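Side-chain contacts in mandelate racemase / muconate lactonizing enzyme (PDB 2POD), which is of unknown function but belongs to the enolase superfamily, binds a sodium ion in its barrel, and may be a lyase: residues E9-E14 with P386-R391; D161-D166 with T173-W178. One frame throughout, in Å; residues are numbered along the deposited sequence.

Contact 1: E9-E14 with P386-R391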
# COMPACT_ATOMS: atom_id res chain seq x y z
N GLU B 9 -15.83 -10.66 -46.64
CA GLU B 9 -15.39 -11.97 -47.12
C GLU B 9 -14.32 -12.53 -46.21
O GLU B 9 -13.35 -11.85 -45.92
CB GLU B 9 -14.79 -11.84 -48.52
CG GLU B 9 -15.77 -11.90 -49.66
CD GLU B 9 -15.09 -12.16 -50.99
OE1 GLU B 9 -15.23 -13.29 -51.52
OE2 GLU B 9 -14.41 -11.25 -51.51
N THR B 10 -14.47 -13.78 -45.77
CA THR B 10 -13.37 -14.48 -45.11
C THR B 10 -12.73 -15.54 -46.00
O THR B 10 -13.41 -16.22 -46.77
CB THR B 10 -13.80 -15.12 -43.78
OG1 THR B 10 -14.88 -16.03 -44.01
CG2 THR B 10 -14.22 -14.05 -42.77
N LEU B 11 -11.41 -15.65 -45.90
CA LEU B 11 -10.64 -16.57 -46.72
C LEU B 11 -9.82 -17.47 -45.80
O LEU B 11 -8.99 -16.98 -45.03
CB LEU B 11 -9.69 -15.81 -47.65
CG LEU B 11 -10.05 -14.65 -48.61
CD1 LEU B 11 -9.05 -14.69 -49.74
CD2 LEU B 11 -11.47 -14.69 -49.18
N ARG B 12 -10.06 -18.77 -45.88
CA ARG B 12 -9.29 -19.75 -45.11
C ARG B 12 -8.49 -20.70 -46.01
O ARG B 12 -9.03 -21.66 -46.55
CB ARG B 12 -10.21 -20.57 -44.21
CG ARG B 12 -10.74 -19.84 -42.99
CD ARG B 12 -11.29 -20.81 -41.95
NE ARG B 12 -12.54 -21.44 -42.38
CZ ARG B 12 -12.64 -22.70 -42.81
NH1 ARG B 12 -13.82 -23.18 -43.18
NH2 ARG B 12 -11.57 -23.47 -42.88
N PRO B 13 -7.18 -20.43 -46.16
CA PRO B 13 -6.37 -21.34 -46.99
C PRO B 13 -5.98 -22.60 -46.22
O PRO B 13 -5.42 -22.49 -45.12
CB PRO B 13 -5.14 -20.50 -47.33
CG PRO B 13 -5.07 -19.41 -46.30
CD PRO B 13 -6.39 -19.33 -45.59
N GLU B 14 -6.27 -23.78 -46.77
CA GLU B 14 -5.98 -25.02 -46.04
C GLU B 14 -4.51 -25.42 -45.96
O GLU B 14 -4.14 -26.27 -45.14
CB GLU B 14 -6.87 -26.19 -46.45
CG GLU B 14 -7.24 -26.27 -47.91
CD GLU B 14 -8.00 -27.54 -48.24
OE1 GLU B 14 -9.17 -27.67 -47.81
OE2 GLU B 14 -7.42 -28.41 -48.92
N PRO B 386 -4.13 -11.27 -57.09
CA PRO B 386 -5.44 -11.29 -57.74
C PRO B 386 -5.89 -12.69 -58.20
O PRO B 386 -7.08 -12.88 -58.48
CB PRO B 386 -5.25 -10.37 -58.96
CG PRO B 386 -3.99 -9.61 -58.68
CD PRO B 386 -3.14 -10.55 -57.91
N ASP B 387 -4.96 -13.64 -58.26
CA ASP B 387 -5.27 -15.02 -58.61
C ASP B 387 -5.11 -16.00 -57.43
O ASP B 387 -4.77 -17.17 -57.61
CB ASP B 387 -4.43 -15.47 -59.82
CG ASP B 387 -2.92 -15.42 -59.56
OD1 ASP B 387 -2.17 -16.11 -60.29
OD2 ASP B 387 -2.47 -14.71 -58.63
N ILE B 388 -5.38 -15.51 -56.21
CA ILE B 388 -5.05 -16.22 -54.97
C ILE B 388 -5.85 -17.52 -54.78
O ILE B 388 -5.32 -18.51 -54.26
CB ILE B 388 -5.12 -15.28 -53.71
CG1 ILE B 388 -4.35 -15.86 -52.52
CG2 ILE B 388 -6.56 -14.89 -53.34
CD1 ILE B 388 -2.85 -15.92 -52.73
N ARG B 389 -7.10 -17.52 -55.25
CA ARG B 389 -7.99 -18.68 -55.16
C ARG B 389 -7.56 -19.84 -56.06
O ARG B 389 -8.08 -20.95 -55.93
CB ARG B 389 -9.43 -18.26 -55.46
CG ARG B 389 -10.02 -17.24 -54.49
CD ARG B 389 -11.40 -16.78 -54.95
NE ARG B 389 -12.18 -16.18 -53.87
CZ ARG B 389 -12.15 -14.89 -53.53
NH1 ARG B 389 -12.91 -14.45 -52.54
NH2 ARG B 389 -11.35 -14.03 -54.15
N GLU B 390 -6.62 -19.57 -56.97
CA GLU B 390 -6.13 -20.56 -57.93
C GLU B 390 -4.85 -21.25 -57.47
O GLU B 390 -4.73 -22.47 -57.58
CB GLU B 390 -5.93 -19.92 -59.31
CG GLU B 390 -7.19 -19.82 -60.16
CD GLU B 390 -8.21 -18.83 -59.61
OE1 GLU B 390 -7.94 -17.61 -59.64
OE2 GLU B 390 -9.28 -19.28 -59.15
N ARG B 391 -3.90 -20.47 -56.96
CA ARG B 391 -2.66 -21.00 -56.39
C ARG B 391 -2.90 -21.79 -55.10
O ARG B 391 -2.22 -22.77 -54.82
CB ARG B 391 -1.65 -19.88 -56.11
CG ARG B 391 -1.62 -18.77 -57.15
CD ARG B 391 -1.32 -17.43 -56.50
NE ARG B 391 0.12 -17.16 -56.46
CZ ARG B 391 0.77 -16.38 -57.32
NH1 ARG B 391 2.08 -16.21 -57.19
NH2 ARG B 391 0.13 -15.78 -58.31

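Contact 2: D161-D166 with T173-W178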
# COMPACT_ATOMS: atom_id res chain seq x y z
N ASP B 161 25.70 -21.20 -32.55
CA ASP B 161 26.84 -20.39 -33.00
C ASP B 161 26.79 -20.03 -34.49
O ASP B 161 27.06 -18.88 -34.86
CB ASP B 161 28.19 -21.06 -32.64
CG ASP B 161 28.14 -22.59 -32.69
OD1 ASP B 161 27.34 -23.17 -33.46
OD2 ASP B 161 28.92 -23.22 -31.95
N GLU B 162 26.43 -21.01 -35.32
CA GLU B 162 26.38 -20.84 -36.77
C GLU B 162 25.27 -19.90 -37.20
O GLU B 162 25.47 -19.06 -38.09
CB GLU B 162 26.22 -22.20 -37.46
CG GLU B 162 27.53 -22.84 -37.89
CD GLU B 162 27.53 -24.35 -37.70
OE1 GLU B 162 26.82 -25.05 -38.46
OE2 GLU B 162 28.24 -24.84 -36.79
N LEU B 163 24.11 -20.03 -36.57
CA LEU B 163 22.92 -19.23 -36.88
C LEU B 163 23.13 -17.76 -36.53
O LEU B 163 22.72 -16.87 -37.28
CB LEU B 163 21.70 -19.81 -36.16
CG LEU B 163 20.42 -18.99 -35.98
CD1 LEU B 163 19.70 -18.77 -37.30
CD2 LEU B 163 19.53 -19.71 -35.01
N ALA B 164 23.78 -17.53 -35.39
CA ALA B 164 24.16 -16.21 -34.93
C ALA B 164 25.08 -15.50 -35.93
O ALA B 164 24.80 -14.37 -36.35
CB ALA B 164 24.81 -16.29 -33.57
N LEU B 165 26.17 -16.17 -36.31
CA LEU B 165 27.13 -15.66 -37.30
C LEU B 165 26.49 -15.36 -38.66
O LEU B 165 26.83 -14.37 -39.31
CB LEU B 165 28.29 -16.64 -37.46
CG LEU B 165 29.30 -16.73 -36.31
CD1 LEU B 165 30.10 -18.03 -36.39
CD2 LEU B 165 30.23 -15.51 -36.26
N ASP B 166 25.56 -16.23 -39.05
CA ASP B 166 24.80 -16.07 -40.29
C ASP B 166 23.86 -14.86 -40.26
O ASP B 166 23.75 -14.13 -41.25
CB ASP B 166 24.03 -17.37 -40.58
CG ASP B 166 23.17 -17.28 -41.82
OD1 ASP B 166 22.05 -17.83 -41.78
OD2 ASP B 166 23.59 -16.67 -42.83
N THR B 173 20.98 -7.84 -35.88
CA THR B 173 21.69 -7.78 -34.59
C THR B 173 20.86 -8.25 -33.39
O THR B 173 21.23 -7.96 -32.24
CB THR B 173 22.27 -6.37 -34.29
OG1 THR B 173 21.24 -5.38 -34.42
CG2 THR B 173 23.42 -6.04 -35.24
N ALA B 174 19.78 -8.98 -33.65
CA ALA B 174 18.98 -9.60 -32.57
C ALA B 174 18.23 -10.87 -32.98
O ALA B 174 17.61 -10.92 -34.04
CB ALA B 174 18.01 -8.58 -31.96
N MSE B 175 18.30 -11.90 -32.13
CA MSE B 175 17.49 -13.12 -32.29
C MSE B 175 16.59 -13.41 -31.09
O MSE B 175 16.98 -13.16 -29.95
CB MSE B 175 18.35 -14.36 -32.51
CG MSE B 175 19.72 -14.12 -33.08
SE MSE B 175 21.12 -15.26 -32.35
CE MSE B 175 20.20 -16.99 -32.35
N LYS B 176 15.42 -13.98 -31.37
CA LYS B 176 14.61 -14.62 -30.35
C LYS B 176 14.63 -16.14 -30.44
O LYS B 176 14.36 -16.72 -31.50
CB LYS B 176 13.17 -14.13 -30.41
CG LYS B 176 12.34 -14.50 -29.19
CD LYS B 176 11.16 -13.58 -29.04
CE LYS B 176 10.00 -14.06 -29.88
NZ LYS B 176 8.90 -13.06 -29.89
N ILE B 177 14.96 -16.79 -29.33
CA ILE B 177 14.96 -18.25 -29.25
C ILE B 177 14.08 -18.75 -28.09
O ILE B 177 13.69 -17.98 -27.22
CB ILE B 177 16.40 -18.80 -29.13
CG1 ILE B 177 17.08 -18.28 -27.86
CG2 ILE B 177 17.22 -18.40 -30.37
CD1 ILE B 177 18.33 -19.02 -27.48
N TRP B 178 13.76 -20.05 -28.10
CA TRP B 178 12.94 -20.63 -27.03
C TRP B 178 13.34 -22.03 -26.53
O TRP B 178 12.50 -22.93 -26.52
CB TRP B 178 11.45 -20.57 -27.39
CG TRP B 178 11.11 -21.13 -28.73
CD1 TRP B 178 10.67 -22.40 -29.01
CD2 TRP B 178 11.15 -20.44 -29.99
NE1 TRP B 178 10.45 -22.55 -30.36
CE2 TRP B 178 10.73 -21.36 -30.98
CE3 TRP B 178 11.49 -19.14 -30.37
CZ2 TRP B 178 10.65 -21.01 -32.33
CZ3 TRP B 178 11.42 -18.81 -31.71
CH2 TRP B 178 10.99 -19.73 -32.67

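Contact 1: E9-E14 with P386-R391
The strand 9-13 passes a short helix, 388-391, and turns Glu-9 and Leu-11, two residues apart and so on one face of the sheet, toward Ile-388 and Arg-389. The polar link is a salt bridge: OE1 of Glu-9 lies 2.8 Å from NH1 of Arg-389. That oxygen meets the guanidinium at its edge, near its plane, and the carboxylate is tilted only 13° from that plane. The grip is single-pointed, because OE2 of Glu-9 stays 3.7 Å from NH1 of Arg-389 and hydrogen-bonds His-25 instead, which steadies the carboxylate. A long arginine suits the exposed side of this helix: its chain, extended from CG to NE (chi2 174°, chi3 160°), carries the charge across to the strand. The fold here is the capping domain of the enolase superfamily, built largely from N-terminal residues but completed by the C-terminal tail; just after the helix, strand 394-400 pairs antiparallel with 5-13. The other face of the strand is turned to helix 40-55, whose Glu-44 binds both Thr-10 and Arg-12. Beside the ion pair, CD2 of Leu-11 comes within 3.7 Å of NH1 of Arg-389, approaching the guanidinium obliquely. Leucine and isoleucine fill the buried side of the contact, CD1 of Leu-11 resting 4.4 Å from CG2 of Ile-388. At the helix start, Asp-387 in the N-cap position forms a salt bridge with Arg-391, NH2 lying 2.8 Å from OD2.

Contact 2: D161-D166 with T173-W178
Between Leu-163 and Ala-164 of the helix and Met-175 of the strand there is no aromatic ring or other flat side chain, so the contact has no faces or edges to match; the ring of Trp-178, just past the end of the strand, packs edge-to-face with Phe-156 and with His-222. What meets instead is rounded and apolar. Met-175, present as selenomethionine, reaches from the strand toward the helix with a chain bent at chi2 and chi3. The bend at chi2 helps set its selenium against one helix residue, and the turn at chi3 (44°) brings its terminal methyl to the one before. SE of Met-175 sits 4.0 Å from CB of Ala-164, where a residue as small as alanine lets the backbone come close: the same selenium is 4.1 Å from CA of Ala-164. CE then passes on to Leu-163, 3.9 Å from its CD2. Leu-163 has its CG opposite the backbone N across the CA-CB bond (chi1 163°), which directs the branched end to that methyl, and the two side chains slant across one another. Long, unbranched and flexible, a methionine chain can touch a leucine and an alanine at once. All three residues are buried, and Phe-156, Ile-207 and Cys-123 continue the apolar layer around them. The next strand residue, Lys-176, turns to the barrel interior, where its NZ pairs with Glu-246, a ligand of the sodium ion. An outer helix packed on an inner parallel strand in this way belongs to the modified TIM barrel of the enolase superfamily.

Overall arrangement
The two contacts share no helix or strand and lie in different domains, their centres about 34 Å apart and their nearest atoms about 20 Å apart. Contact 1 joins segments more than 370 residues apart, bringing segments near the two ends of the chain together in the capping domain; contact 2 links a barrel helix to the strand that follows it almost at once. Place and chemistry go together. Contact 1 is only partly buried, so a charged pair can work beside a small apolar patch, whereas contact 2 lies in the layer between barrel and helices and uses apolar groups alone. Of the two, contact 2 belongs to the metal-bearing barrel, the side chain of Met-175 lying about 13 Å from a bound sodium ion.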